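Local coordinates for SusD homolog (Bacteroides thetaiotaomicron VPI-5482, PDB 3IV0), which probably binds carbohydrate at the outer membrane as a member of the SusD family, although its actual ligand is not known, at residues A[40-46]-A[88-94]; A[186-190]-A[240-245]; A[315-319]-A[395-401]. All coordinates share one frame; numbering follows the deposited sequence.

Contact 1: residues A[40-46]-A[88-94]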
loop_
_atom_site.group_PDB
_atom_site.type_symbol
_atom_site.label_atom_id
_atom_site.label_comp_id
_atom_site.label_asym_id
_atom_site.label_seq_id
_atom_site.Cartn_x
_atom_site.Cartn_y
_atom_site.Cartn_z
ATOM N N GLN A 40 3.991 14.026 4.993
ATOM C CA GLN A 40 5.282 14.709 4.997
ATOM C C GLN A 40 6.171 14.272 3.831
ATOM O O GLN A 40 7.214 14.869 3.625
ATOM C CB GLN A 40 6.003 14.505 6.344
ATOM C CG GLN A 40 5.295 15.209 7.539
ATOM C CD GLN A 40 5.961 15.022 8.948
ATOM O OE1 GLN A 40 6.672 14.053 9.232
ATOM N NE2 GLN A 40 5.672 15.963 9.850
ATOM N N ARG A 41 5.809 13.149 3.187
ATOM C CA ARG A 41 6.523 12.576 2.011
ATOM C C ARG A 41 5.488 11.949 1.084
ATOM O O ARG A 41 4.528 11.341 1.558
ATOM C CB ARG A 41 7.474 11.434 2.402
ATOM C CG ARG A 41 8.658 11.798 3.199
ATOM C CD ARG A 41 8.355 11.798 4.704
ATOM N NE ARG A 41 9.474 12.307 5.497
ATOM C CZ ARG A 41 10.528 11.568 5.848
ATOM N NH1 ARG A 41 10.592 10.295 5.488
ATOM N NH2 ARG A 41 11.533 12.100 6.544
ATOM N N PRO A 42 5.695 12.032 -0.241
ATOM C CA PRO A 42 4.863 11.241 -1.156
ATOM C C PRO A 42 5.393 9.818 -1.332
ATOM O O PRO A 42 5.524 9.313 -2.445
ATOM C CB PRO A 42 4.957 12.047 -2.436
ATOM C CG PRO A 42 6.341 12.582 -2.416
ATOM C CD PRO A 42 6.631 12.889 -0.979
ATOM N N PHE A 43 5.695 9.195 -0.217
ATOM C CA PHE A 43 6.338 7.880 -0.209
ATOM C C PHE A 43 5.526 6.822 -0.900
ATOM O O PHE A 43 6.043 6.106 -1.748
ATOM C CB PHE A 43 6.608 7.469 1.253
ATOM C CG PHE A 43 7.058 6.047 1.448
ATOM C CD1 PHE A 43 6.121 5.015 1.506
ATOM C CD2 PHE A 43 8.391 5.737 1.595
ATOM C CE1 PHE A 43 6.534 3.706 1.702
ATOM C CE2 PHE A 43 8.800 4.427 1.836
ATOM C CZ PHE A 43 7.868 3.416 1.850
ATOM N N LEU A 44 4.260 6.687 -0.544
ATOM C CA LEU A 44 3.466 5.570 -1.075
ATOM C C LEU A 44 3.268 5.684 -2.566
ATOM O O LEU A 44 3.410 4.665 -3.283
ATOM C CB LEU A 44 2.144 5.439 -0.316
ATOM C CG LEU A 44 1.290 4.222 -0.643
ATOM C CD1 LEU A 44 2.094 2.922 -0.629
ATOM C CD2 LEU A 44 0.189 4.173 0.401
ATOM N N THR A 45 2.965 6.853 -3.096
ATOM C CA THR A 45 2.686 6.910 -4.513
ATOM C C THR A 45 3.972 6.873 -5.339
ATOM O O THR A 45 4.002 6.235 -6.400
ATOM C CB THR A 45 1.746 8.091 -4.866
ATOM O OG1 THR A 45 1.237 7.901 -6.191
ATOM C CG2 THR A 45 2.430 9.419 -4.861
ATOM N N TYR A 46 5.054 7.501 -4.881
ATOM C CA TYR A 46 6.303 7.431 -5.638
ATOM C C TYR A 46 6.767 5.989 -5.681
ATOM O O TYR A 46 7.207 5.508 -6.738
ATOM C CB TYR A 46 7.410 8.291 -5.028
ATOM C CG TYR A 46 7.414 9.758 -5.341
ATOM C CD1 TYR A 46 6.267 10.484 -5.513
ATOM C CD2 TYR A 46 8.633 10.416 -5.416
ATOM C CE1 TYR A 46 6.328 11.859 -5.732
ATOM C CE2 TYR A 46 8.715 11.736 -5.665
ATOM C CZ TYR A 46 7.556 12.457 -5.819
ATOM O OH TYR A 46 7.688 13.844 -6.009
ATOM N N LEU A 88 13.944 12.856 1.167
ATOM C CA LEU A 88 13.110 12.546 2.317
ATOM C C LEU A 88 12.534 11.157 2.235
ATOM O O LEU A 88 12.358 10.499 3.239
ATOM C CB LEU A 88 11.951 13.518 2.469
ATOM C CG LEU A 88 12.207 14.906 2.993
ATOM C CD1 LEU A 88 10.871 15.688 3.104
ATOM C CD2 LEU A 88 12.927 14.851 4.318
ATOM N N ILE A 89 12.169 10.730 1.037
ATOM C CA ILE A 89 11.563 9.423 0.863
ATOM C C ILE A 89 12.606 8.332 1.172
ATOM O O ILE A 89 12.280 7.229 1.553
ATOM C CB ILE A 89 11.009 9.306 -0.574
ATOM C CG1 ILE A 89 9.986 10.405 -0.886
ATOM C CG2 ILE A 89 10.366 7.927 -0.767
ATOM C CD1 ILE A 89 9.608 10.486 -2.354
HETATM N N MSE A 90 13.878 8.701 1.056
HETATM C CA MSE A 90 14.982 7.792 1.336
HETATM C C MSE A 90 15.383 7.720 2.799
HETATM O O MSE A 90 16.378 7.112 3.144
HETATM C CB MSE A 90 16.196 8.217 0.532
HETATM C CG MSE A 90 15.975 8.093 -0.948
HETATM SE SE MSE A 90 17.242 9.050 -2.073
HETATM C CE MSE A 90 16.225 8.889 -3.757
ATOM N N GLN A 91 14.588 8.380 3.642
ATOM C CA GLN A 91 14.786 8.406 5.082
ATOM C C GLN A 91 13.707 7.659 5.806
ATOM O O GLN A 91 12.524 7.983 5.695
ATOM C CB GLN A 91 14.843 9.854 5.579
ATOM C CG GLN A 91 16.068 10.581 5.045
ATOM C CD GLN A 91 16.042 12.059 5.262
ATOM O OE1 GLN A 91 15.743 12.534 6.362
ATOM N NE2 GLN A 91 16.323 12.806 4.227
ATOM N N TRP A 92 14.110 6.657 6.564
ATOM C CA TRP A 92 13.167 5.847 7.324
ATOM C C TRP A 92 12.824 6.407 8.694
ATOM O O TRP A 92 12.084 5.794 9.463
ATOM C CB TRP A 92 13.639 4.379 7.397
ATOM C CG TRP A 92 15.009 4.167 7.923
ATOM C CD1 TRP A 92 15.648 4.897 8.901
ATOM C CD2 TRP A 92 15.926 3.189 7.478
ATOM N NE1 TRP A 92 16.892 4.381 9.104
ATOM C CE2 TRP A 92 17.104 3.333 8.252
ATOM C CE3 TRP A 92 15.862 2.164 6.524
ATOM C CZ2 TRP A 92 18.211 2.536 8.057
ATOM C CZ3 TRP A 92 16.979 1.354 6.334
ATOM C CH2 TRP A 92 18.135 1.551 7.105
ATOM N N ASP A 93 13.304 7.616 8.997
ATOM C CA ASP A 93 13.120 8.218 10.319
ATOM C C ASP A 93 11.686 8.304 10.795
ATOM O O ASP A 93 11.416 8.006 11.968
ATOM C CB ASP A 93 13.792 9.629 10.409
ATOM C CG ASP A 93 13.204 10.653 9.445
ATOM O OD1 ASP A 93 12.793 10.285 8.327
ATOM O OD2 ASP A 93 13.154 11.869 9.794
ATOM N N VAL A 94 10.755 8.714 9.948
ATOM C CA VAL A 94 9.391 8.893 10.412
ATOM C C VAL A 94 8.711 7.560 10.675
ATOM O O VAL A 94 7.993 7.410 11.654
ATOM C CB VAL A 94 8.580 9.745 9.454
ATOM C CG1 VAL A 94 7.148 9.943 10.008
ATOM C CG2 VAL A 94 9.279 11.108 9.242
#

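Contact 2: residues A[186-190]-A[240-245]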
loop_
_atom_site.group_PDB
_atom_site.type_symbol
_atom_site.label_atom_id
_atom_site.label_comp_id
_atom_site.label_asym_id
_atom_site.label_seq_id
_atom_site.Cartn_x
_atom_site.Cartn_y
_atom_site.Cartn_z
ATOM N N LEU A 186 -9.992 -6.978 18.408
ATOM C CA LEU A 186 -10.067 -6.270 17.110
ATOM C C LEU A 186 -11.285 -6.788 16.385
ATOM O O LEU A 186 -11.323 -7.919 15.955
ATOM C CB LEU A 186 -8.807 -6.532 16.267
ATOM C CG LEU A 186 -7.520 -5.941 16.829
ATOM C CD1 LEU A 186 -6.348 -6.395 15.938
ATOM C CD2 LEU A 186 -7.560 -4.417 16.952
ATOM N N PRO A 187 -12.298 -5.939 16.223
ATOM C CA PRO A 187 -13.477 -6.452 15.572
ATOM C C PRO A 187 -13.238 -6.568 14.081
ATOM O O PRO A 187 -12.213 -6.070 13.570
ATOM C CB PRO A 187 -14.514 -5.369 15.840
ATOM C CG PRO A 187 -13.701 -4.109 15.853
ATOM C CD PRO A 187 -12.424 -4.509 16.540
ATOM N N TRP A 188 -14.164 -7.194 13.386
ATOM C CA TRP A 188 -14.117 -7.208 11.928
ATOM C C TRP A 188 -14.258 -5.803 11.367
ATOM O O TRP A 188 -13.621 -5.448 10.393
ATOM C CB TRP A 188 -15.196 -8.090 11.323
ATOM C CG TRP A 188 -15.029 -9.554 11.593
ATOM C CD1 TRP A 188 -15.712 -10.285 12.514
ATOM C CD2 TRP A 188 -14.112 -10.454 10.961
ATOM N NE1 TRP A 188 -15.292 -11.594 12.487
ATOM C CE2 TRP A 188 -14.323 -11.725 11.527
ATOM C CE3 TRP A 188 -13.184 -10.322 9.931
ATOM C CZ2 TRP A 188 -13.621 -12.848 11.105
ATOM C CZ3 TRP A 188 -12.489 -11.447 9.522
ATOM C CH2 TRP A 188 -12.719 -12.680 10.116
ATOM N N SER A 189 -15.094 -4.993 11.998
ATOM C CA SER A 189 -15.249 -3.637 11.554
ATOM C C SER A 189 -15.957 -2.797 12.602
ATOM O O SER A 189 -16.734 -3.285 13.406
ATOM C CB SER A 189 -16.046 -3.600 10.259
ATOM O OG SER A 189 -17.372 -4.052 10.484
ATOM N N TYR A 190 -15.701 -1.507 12.519
ATOM C CA TYR A 190 -16.183 -0.549 13.494
ATOM C C TYR A 190 -17.367 0.207 12.920
ATOM O O TYR A 190 -17.418 0.505 11.736
ATOM C CB TYR A 190 -15.103 0.458 13.786
ATOM C CG TYR A 190 -13.835 -0.118 14.385
ATOM C CD1 TYR A 190 -13.750 -0.411 15.749
ATOM C CD2 TYR A 190 -12.697 -0.362 13.590
ATOM C CE1 TYR A 190 -12.589 -0.934 16.301
ATOM C CE2 TYR A 190 -11.537 -0.871 14.133
ATOM C CZ TYR A 190 -11.482 -1.183 15.481
ATOM O OH TYR A 190 -10.326 -1.669 16.058
ATOM N N ARG A 240 -14.613 -15.639 6.790
ATOM C CA ARG A 240 -15.486 -15.822 7.966
ATOM C C ARG A 240 -16.001 -14.483 8.528
ATOM O O ARG A 240 -16.599 -14.410 9.616
ATOM C CB ARG A 240 -14.733 -16.591 9.059
ATOM C CG ARG A 240 -14.360 -17.996 8.631
ATOM C CD ARG A 240 -13.616 -18.794 9.686
ATOM N NE ARG A 240 -13.237 -20.060 9.077
ATOM C CZ ARG A 240 -11.999 -20.469 8.830
ATOM N NH1 ARG A 240 -10.920 -19.786 9.226
ATOM N NH2 ARG A 240 -11.843 -21.636 8.231
ATOM N N ASN A 241 -15.819 -13.412 7.778
ATOM C CA ASN A 241 -16.208 -12.081 8.254
ATOM C C ASN A 241 -17.730 -11.853 8.350
ATOM O O ASN A 241 -18.169 -10.830 8.871
ATOM C CB ASN A 241 -15.574 -11.004 7.362
ATOM C CG ASN A 241 -16.241 -10.875 6.019
ATOM O OD1 ASN A 241 -17.302 -10.232 5.927
ATOM N ND2 ASN A 241 -15.639 -11.407 4.953
ATOM N N ASN A 242 -18.511 -12.778 7.805
ATOM C CA ASN A 242 -19.981 -12.808 7.961
ATOM C C ASN A 242 -20.661 -11.531 7.523
ATOM O O ASN A 242 -21.586 -11.050 8.203
ATOM C CB ASN A 242 -20.431 -13.164 9.378
ATOM C CG ASN A 242 -21.868 -13.728 9.396
ATOM O OD1 ASN A 242 -22.354 -14.252 8.387
ATOM N ND2 ASN A 242 -22.540 -13.611 10.531
ATOM N N GLY A 243 -20.237 -11.008 6.383
ATOM C CA GLY A 243 -20.886 -9.860 5.774
ATOM C C GLY A 243 -20.362 -8.499 6.194
ATOM O O GLY A 243 -20.861 -7.476 5.708
ATOM N N ALA A 244 -19.356 -8.450 7.066
ATOM C CA ALA A 244 -18.717 -7.195 7.432
ATOM C C ALA A 244 -18.097 -6.513 6.219
ATOM O O ALA A 244 -18.115 -5.275 6.121
ATOM C CB ALA A 244 -17.677 -7.418 8.476
ATOM N N TYR A 245 -17.530 -7.322 5.328
ATOM C CA TYR A 245 -16.882 -6.816 4.145
ATOM C C TYR A 245 -17.690 -7.166 2.912
ATOM O O TYR A 245 -18.256 -8.244 2.803
ATOM C CB TYR A 245 -15.466 -7.398 4.002
ATOM C CG TYR A 245 -14.623 -7.275 5.249
ATOM C CD1 TYR A 245 -14.641 -6.123 6.027
ATOM C CD2 TYR A 245 -13.804 -8.304 5.649
ATOM C CE1 TYR A 245 -13.895 -6.028 7.184
ATOM C CE2 TYR A 245 -13.040 -8.213 6.810
ATOM C CZ TYR A 245 -13.100 -7.074 7.577
ATOM O OH TYR A 245 -12.335 -7.035 8.734
#

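Contact 3: residues A[315-319]-A[395-401]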
loop_
_atom_site.group_PDB
_atom_site.type_symbol
_atom_site.label_atom_id
_atom_site.label_comp_id
_atom_site.label_asym_id
_atom_site.label_seq_id
_atom_site.Cartn_x
_atom_site.Cartn_y
_atom_site.Cartn_z
ATOM N N GLU A 315 -12.923 -6.029 -25.088
ATOM C CA GLU A 315 -13.521 -6.776 -23.996
ATOM C C GLU A 315 -14.212 -5.858 -22.995
ATOM O O GLU A 315 -13.696 -4.782 -22.676
ATOM C CB GLU A 315 -12.409 -7.609 -23.337
ATOM C CG GLU A 315 -11.797 -8.670 -24.297
ATOM C CD GLU A 315 -10.667 -9.482 -23.685
ATOM O OE1 GLU A 315 -10.915 -10.122 -22.651
ATOM O OE2 GLU A 315 -9.553 -9.511 -24.255
ATOM N N ASP A 316 -15.360 -6.272 -22.496
ATOM C CA ASP A 316 -16.140 -5.467 -21.556
ATOM C C ASP A 316 -15.396 -5.269 -20.245
ATOM O O ASP A 316 -14.794 -6.219 -19.760
ATOM C CB ASP A 316 -17.462 -6.147 -21.217
ATOM C CG ASP A 316 -18.474 -6.097 -22.340
ATOM O OD1 ASP A 316 -18.295 -5.337 -23.328
ATOM O OD2 ASP A 316 -19.458 -6.856 -22.222
ATOM N N ASP A 317 -15.477 -4.069 -19.680
ATOM C CA ASP A 317 -14.893 -3.804 -18.353
ATOM C C ASP A 317 -15.316 -2.398 -17.965
ATOM O O ASP A 317 -14.827 -1.425 -18.547
ATOM C CB ASP A 317 -13.382 -3.885 -18.414
ATOM C CG ASP A 317 -12.714 -3.818 -17.045
ATOM O OD1 ASP A 317 -13.313 -3.198 -16.123
ATOM O OD2 ASP A 317 -11.611 -4.367 -16.899
ATOM N N ALA A 318 -16.221 -2.301 -17.006
ATOM C CA ALA A 318 -16.775 -1.016 -16.608
ATOM C C ALA A 318 -15.715 -0.052 -16.045
ATOM O O ALA A 318 -15.941 1.168 -16.001
ATOM C CB ALA A 318 -17.880 -1.209 -15.650
ATOM N N ARG A 319 -14.570 -0.576 -15.596
ATOM C CA ARG A 319 -13.521 0.305 -15.130
ATOM C C ARG A 319 -13.039 1.212 -16.240
ATOM O O ARG A 319 -12.568 2.325 -15.990
ATOM C CB ARG A 319 -12.357 -0.504 -14.529
ATOM C CG ARG A 319 -12.754 -1.227 -13.232
ATOM C CD ARG A 319 -11.758 -2.300 -12.781
ATOM N NE ARG A 319 -11.767 -3.435 -13.705
ATOM C CZ ARG A 319 -11.361 -4.666 -13.430
ATOM N NH1 ARG A 319 -10.945 -5.000 -12.209
ATOM N NH2 ARG A 319 -11.361 -5.596 -14.363
ATOM N N VAL A 395 -14.339 -10.310 -8.422
ATOM C CA VAL A 395 -13.812 -9.020 -8.832
ATOM C C VAL A 395 -14.167 -8.719 -10.296
ATOM O O VAL A 395 -14.586 -7.605 -10.608
ATOM C CB VAL A 395 -12.307 -8.952 -8.583
ATOM C CG1 VAL A 395 -11.726 -7.624 -9.082
ATOM C CG2 VAL A 395 -12.024 -9.161 -7.060
ATOM N N ARG A 396 -14.036 -9.731 -11.152
ATOM C CA ARG A 396 -14.410 -9.556 -12.561
ATOM C C ARG A 396 -15.883 -9.176 -12.670
ATOM O O ARG A 396 -16.246 -8.275 -13.415
ATOM C CB ARG A 396 -14.186 -10.839 -13.345
ATOM C CG ARG A 396 -12.779 -11.377 -13.408
ATOM C CD ARG A 396 -11.909 -10.583 -14.324
ATOM N NE ARG A 396 -12.314 -10.761 -15.732
ATOM C CZ ARG A 396 -11.693 -10.181 -16.745
ATOM N NH1 ARG A 396 -10.698 -9.328 -16.561
ATOM N NH2 ARG A 396 -12.120 -10.396 -17.983
ATOM N N ASN A 397 -16.741 -9.891 -11.949
ATOM C CA ASN A 397 -18.176 -9.634 -12.033
ATOM C C ASN A 397 -18.523 -8.234 -11.529
ATOM O O ASN A 397 -19.364 -7.554 -12.105
ATOM C CB ASN A 397 -18.993 -10.688 -11.297
ATOM C CG ASN A 397 -19.118 -12.017 -12.054
ATOM O OD1 ASN A 397 -19.120 -13.092 -11.436
ATOM N ND2 ASN A 397 -19.261 -11.954 -13.362
ATOM N N ARG A 398 -17.859 -7.766 -10.472
ATOM C CA ARG A 398 -18.139 -6.425 -9.981
ATOM C C ARG A 398 -17.793 -5.378 -11.045
ATOM O O ARG A 398 -18.494 -4.369 -11.166
ATOM C CB ARG A 398 -17.385 -6.166 -8.653
ATOM C CG ARG A 398 -17.779 -4.879 -8.004
ATOM C CD ARG A 398 -16.906 -3.710 -8.336
ATOM N NE ARG A 398 -15.552 -3.871 -7.804
ATOM C CZ ARG A 398 -15.195 -3.654 -6.546
ATOM N NH1 ARG A 398 -16.069 -3.262 -5.643
ATOM N NH2 ARG A 398 -13.945 -3.848 -6.189
ATOM N N ALA A 399 -16.747 -5.628 -11.819
ATOM C CA ALA A 399 -16.339 -4.732 -12.911
ATOM C C ALA A 399 -17.126 -4.936 -14.205
ATOM O O ALA A 399 -16.834 -4.276 -15.201
ATOM C CB ALA A 399 -14.860 -4.921 -13.160
ATOM N N HIS A 400 -18.068 -5.875 -14.224
ATOM C CA HIS A 400 -18.788 -6.222 -15.440
ATOM C C HIS A 400 -17.793 -6.612 -16.543
ATOM O O HIS A 400 -17.965 -6.261 -17.716
ATOM C CB HIS A 400 -19.751 -5.088 -15.858
ATOM C CG HIS A 400 -20.656 -4.649 -14.760
ATOM N ND1 HIS A 400 -21.464 -5.527 -14.071
ATOM C CD2 HIS A 400 -20.877 -3.430 -14.221
ATOM C CE1 HIS A 400 -22.149 -4.860 -13.156
ATOM N NE2 HIS A 400 -21.811 -3.588 -13.228
ATOM N N ALA A 401 -16.772 -7.379 -16.176
ATOM C CA ALA A 401 -15.879 -8.012 -17.096
ATOM C C ALA A 401 -16.203 -9.492 -17.220
ATOM O O ALA A 401 -16.884 -10.069 -16.366
ATOM C CB ALA A 401 -14.418 -7.804 -16.637
HETATM O O HOH W 1 -11.529 -9.157 -20.398
#

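Contact 1: residues A[40-46]-A[88-94]
Arg41 NH2, in one of the two conformers of this side chain, reaches Asp93 OD1 at 2.8 Å, a salt bridge that uses the syn lone pair of OD1. The guanidinium and carboxylate planes are turned 38° apart, and OD1 is tilted out of the guanidinium plane. The neighbouring NH1 donates to Gln91 O at 3.0 Å, almost exactly in that plane. CG2 of Val94 sits over the centre of one face of the group, and the backbone carbonyl of Leu88 lies over the opposite face. A bend at chi2 (87°) turns the long chain past Leu88 CB, and arginine suits a place where a carboxylate and a backbone carbonyl both need a donor. Beyond it Ile89 supplies the apolar half: CG2 meets Phe43 CD2 at 3.8 Å, while CD1 reaches Pro42 CG and meets the Tyr46 ring obliquely, nearest CD2. With an alanine in place of Ile89, both branches vanish and Pro42, Phe43 and Tyr46 would probably face a gap. Pro42 is the N-cap of helix 43-50, and Trp92 that of helix 93-108, so the contact joins the starts of two helices. Phe43 and Leu44 lean on helix 117-142, and Val94 touches helix 19-39.

Contact 2: residues A[186-190]-A[240-245]
Trp188 lies against a type I' beta turn, Asn241 to Ala244, in the loop that follows helix 224-238; its own loop leads toward helix 202-219, so the contact ties together two connections of the largely helical SusD fold. One kind of interaction is CH-pi. Asn241 CA stands 3.6 Å from the centroid of the six-membered ring of Trp188, only 5° off the ring normal, and CB of the same asparagine comes over that face near CE3. A broad indole suits this place because one flat surface can cover the start of the turn, with Arg240 O, just before it, near CZ2.

Apolar packing continues along the base of the side chain, where Trp188 CB meets Ala244 CB at 3.8 Å; the small methyl lets the turn come close. Tyr245 CE2 adds to it, 3.8 Å from Trp188 CE3.

Hydrogen bonds hold the turn and join the two loops. The turn is closed by Ala244 N donating to Asn241 O. Asn241 also serves it with its side chain: CG lies between the backbone N and the carbonyl carbon (chi1 75°), which brings OD1 round to accept from Tyr245 N at 3.0 Å; the N-H points nearly straight at the oxygen (170°) but comes from above the plane of the amide, while ND2 donates to Leu238 O at the end of the preceding helix. Gly243, with positive phi and psi near zero, adopts backbone angles at which a beta carbon would press on the preceding carbonyl oxygen. Across the contact, the hydroxyl of Tyr245 lies at the edge of the indole, and Tyr245 OH donates to Trp188 O at 2.6 Å, in the carbonyl plane and on a lone pair.

Contact 3: residues A[315-319]-A[395-401]
The guanidinium of Arg319 has the methyl of Ala399 over one face, 3.4 Å above its plane and offset toward the rim, and the carboxylate of Asp317 at its edge. Two nitrogens grip that carboxylate side-on: NE donates to OD1 at 2.9 Å, on the syn lone pair, and NH2 donates to OD2 at 2.8 Å. The bend at chi3 (-69°) folds the arginine back toward Asp317, two residues earlier, and across Ala399, whose small methyl lets the guanidinium lie close over it. The other end nitrogen, NH1, pairs with Glu418 and Glu422 of helix 408-422. Arg396 presents a second guanidinium, with Ala401 CB over the centre of one face and a water at its edge; its NE donates to Ser402 O. That water accepts from Arg396 NH2 and donates to Glu315 OE1, linking the two segments. Arg319 NH2 and Arg396 NH1 come within 4.4 Å, but the acidic groups of Asp317 and Glu418 lie among them and would be expected to offset the like charges.

Two helix ends meet here. Asp317 is the N-cap of helix 318-323, its OD1 also accepting from Arg319 N at 3.0 Å, whereas helix 385-398 finishes in a Schellman motif, with His400 at positive phi (56°). Ala401 N bonds back to Arg396 O in that motif. The backbones join directly where Ala318 N donates to Ala399 O at 2.7 Å, nearly along the C=O axis. Beside this bond Ala318 CB meets the edge of the His400 ring at CD2, and Ala401 CA makes a CA-H...O contact with Asp316 O at 3.4 Å.

Overall arrangement
The three contacts follow one another in series along a single chain, each closing before the next opens, and none touches another. Contact 1 lies nearest the middle, its centre about 13 Å from that of the chain, whereas contacts 2 and 3 lie about 21 and 23 Å out. Contact 1 is on the opposite side of the chain's centre from both, with centres about 31 Å from contact 2 and 34 Å from contact 3. Contacts 2 and 3 are closer neighbours: centres about 26 Å apart, nearest atoms about 10 Å. Helix 117-142 bridges part of the distance, touched by side chains of both 40-46 and 186-190. The sugar ligand is unknown, so no contact can be tied to a binding site.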